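Local coordinates for protein pectate lyase 1 (Juniperus ashei, PDB 1PXZ) that cleaves polygalacturonate by elimination with low pectate lyase activity, probably with the help of one calcium ion, and is the major allergen of cedar pollen, at residues T269-E273 / I304-Y308. Numbering follows the deposited sequence.
Sequences TAPSE and INGAY
Thr269 and Ile304 pair as parallel strand ends, their CA atoms 4.5 Å apart, and just beyond them residues 304-308 fold into a type I' turn while 269-273 leaves its strand as an irregular loop. Ala270 N donates to Ile304 O at 3.1 Å in a nearly straight bond (174°), and the same oxygen accepts Ala307 N from the opposite face of its carbonyl plane, so one acceptor serves both the strand pairing and the closure of the turn. On the face that carries Thr269 and Ile304, the two branched side chains lie across each other at a slant; Thr269 OG1 sits over the isoleucine, 3.4 Å from Ile304 CD1, and the methyls Thr269 CG2 and Ile304 CG2 meet at 4.0 Å. Asn305, with CG turned away from its own backbone N (chi1 -157°), extends its amide along the neighbouring loop. Its ND2 gives a hydrogen bond of 2.9 Å to Ala270 O, which lies in the amide plane, although the nitrogen itself stands above the carbonyl plane. A water accepts from Asn305 ND2 and hydrogen-bonds to Ser272 OG, extending the link along the loop. The methyl of Ala270 points into the turn and packs against Ala307 CB at 3.8 Å, both residues being buried. Lys277 NZ hydrogen-bonds to both Pro271 O and Asn305 O, adding a further link between the two segments. Strand 302-304 and the turn up to Gly306 end the IgE-binding region 296-306. This contact continues the parallel beta-helix stacking of strand 267-269 between strands 244-245 and 302-304.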
ATOM      1  N   THR A 269      -7.291  -7.991  17.176  1.00 13.76           N
ATOM      2  CA  THR A 269      -8.503  -8.056  18.007  1.00  7.88           C
ATOM      3  C   THR A 269      -9.588  -8.779  17.235  1.00  8.02           C
ATOM      4  O   THR A 269     -10.090  -8.288  16.217  1.00 13.09           O
ATOM      5  CB  THR A 269      -8.947  -6.642  18.427  1.00  8.34           C
ATOM      6  OG1 THR A 269      -7.902  -6.050  19.204  1.00 12.21           O
ATOM      7  CG2 THR A 269     -10.203  -6.724  19.286  1.00 15.03           C
ATOM      8  N   ALA A 270      -9.982  -9.983  17.632  1.00  8.97           N
ATOM      9  CA  ALA A 270     -10.953 -10.800  16.910  1.00 13.46           C
ATOM     10  C   ALA A 270     -12.389 -10.305  17.069  1.00  5.67           C
ATOM     11  O   ALA A 270     -12.720  -9.676  18.076  1.00 10.39           O
ATOM     12  CB  ALA A 270     -10.932 -12.276  17.357  1.00 10.82           C
ATOM     13  N   PRO A 271     -13.230 -10.588  16.072  1.00  7.24           N
ATOM     14  CA  PRO A 271     -14.669 -10.328  16.228  1.00 11.07           C
ATOM     15  C   PRO A 271     -15.219 -11.283  17.288  1.00 15.46           C
ATOM     16  O   PRO A 271     -14.487 -12.150  17.774  1.00 12.10           O
ATOM     17  CB  PRO A 271     -15.300 -10.687  14.897  1.00 16.18           C
ATOM     18  CG  PRO A 271     -14.202 -11.090  13.998  1.00 15.53           C
ATOM     19  CD  PRO A 271     -12.908 -11.151  14.765  1.00  7.30           C
ATOM     20  N   SER A 272     -16.496 -11.089  17.574  1.00  9.86           N
ATOM     21  CA  SER A 272     -17.131 -11.940  18.578  1.00 13.40           C
ATOM     22  C   SER A 272     -17.414 -13.348  18.121  1.00 14.34           C
ATOM     23  O   SER A 272     -17.449 -14.262  18.965  1.00 13.81           O
ATOM     24  CB  SER A 272     -18.478 -11.264  18.950  1.00 22.25           C
ATOM     25  OG  SER A 272     -18.156 -10.112  19.732  1.00 43.68           O
ATOM     26  N   GLU A 273     -17.650 -13.545  16.831  1.00 11.58           N
ATOM     27  CA  GLU A 273     -18.100 -14.855  16.358  1.00 12.93           C
ATOM     28  C   GLU A 273     -17.008 -15.921  16.465  1.00 14.53           C
ATOM     29  O   GLU A 273     -15.862 -15.671  16.103  1.00 13.26           O
ATOM     30  CB  GLU A 273     -18.560 -14.801  14.897  1.00 19.22           C
ATOM     31  CG  GLU A 273     -19.721 -13.887  14.562  1.00 29.18           C
ATOM     32  CD  GLU A 273     -19.534 -12.395  14.724  1.00 35.29           C
ATOM     33  OE1 GLU A 273     -18.408 -11.858  14.805  1.00 17.28           O
ATOM     34  OE2 GLU A 273     -20.555 -11.660  14.798  1.00 42.17           O
ATOM     35  N   ILE A 304      -6.108 -10.496  20.988  1.00 11.29           N
ATOM     36  CA  ILE A 304      -7.139  -9.978  21.883  1.00 10.84           C
ATOM     37  C   ILE A 304      -8.474 -10.603  21.504  1.00 13.13           C
ATOM     38  O   ILE A 304      -8.733 -10.913  20.333  1.00  9.70           O
ATOM     39  CB  ILE A 304      -7.157  -8.446  21.778  1.00 13.82           C
ATOM     40  CG1 ILE A 304      -5.822  -7.805  22.182  1.00 19.57           C
ATOM     41  CG2 ILE A 304      -8.305  -7.851  22.574  1.00 16.40           C
ATOM     42  CD1 ILE A 304      -5.690  -6.350  21.783  1.00 20.86           C
ATOM     43  N   ASN A 305      -9.332 -10.806  22.501  1.00 11.25           N
ATOM     44  CA  ASN A 305     -10.681 -11.300  22.271  1.00  9.94           C
ATOM     45  C   ASN A 305     -10.683 -12.648  21.585  1.00  7.22           C
ATOM     46  O   ASN A 305     -11.586 -12.925  20.792  1.00 10.45           O
ATOM     47  CB  ASN A 305     -11.530 -10.308  21.440  1.00 11.66           C
ATOM     48  CG  ASN A 305     -13.019 -10.533  21.671  1.00 23.53           C
ATOM     49  OD1 ASN A 305     -13.442 -10.745  22.818  1.00 21.59           O
ATOM     50  ND2 ASN A 305     -13.878 -10.503  20.655  1.00 15.82           N
ATOM     51  N   GLY A 306      -9.708 -13.512  21.893  1.00 10.01           N
ATOM     52  CA  GLY A 306      -9.813 -14.883  21.398  1.00 14.89           C
ATOM     53  C   GLY A 306      -9.163 -15.112  20.045  1.00 12.79           C
ATOM     54  O   GLY A 306      -9.216 -16.204  19.479  1.00 13.64           O
ATOM     55  N   ALA A 307      -8.540 -14.086  19.484  1.00  7.96           N
ATOM     56  CA  ALA A 307      -7.832 -14.223  18.214  1.00  6.93           C
ATOM     57  C   ALA A 307      -6.706 -15.248  18.301  1.00  7.79           C
ATOM     58  O   ALA A 307      -6.049 -15.307  19.341  1.00  7.21           O
ATOM     59  CB  ALA A 307      -7.220 -12.873  17.830  1.00 10.37           C
ATOM     60  N   TYR A 308      -6.458 -15.980  17.224  1.00  8.57           N
ATOM     61  CA  TYR A 308      -5.264 -16.814  17.164  1.00  9.97           C
ATOM     62  C   TYR A 308      -4.766 -16.953  15.732  1.00 11.09           C
ATOM     63  O   TYR A 308      -5.527 -16.821  14.762  1.00  9.18           O
ATOM     64  CB  TYR A 308      -5.543 -18.214  17.760  1.00 16.19           C
ATOM     65  CG  TYR A 308      -6.683 -18.941  17.082  1.00  8.15           C
ATOM     66  CD1 TYR A 308      -7.997 -18.776  17.537  1.00 10.72           C
ATOM     67  CD2 TYR A 308      -6.455 -19.771  16.008  1.00  9.07           C
ATOM     68  CE1 TYR A 308      -9.000 -19.458  16.880  1.00 11.68           C
ATOM     69  CE2 TYR A 308      -7.462 -20.461  15.355  1.00  9.14           C
ATOM     70  CZ  TYR A 308      -8.745 -20.285  15.812  1.00 15.86           C
ATOM     71  OH  TYR A 308      -9.767 -20.948  15.170  1.00 14.64           O
TER
HETATM   72  O   HOH W   1     -16.714 -10.853  22.002  1.00 35.39           O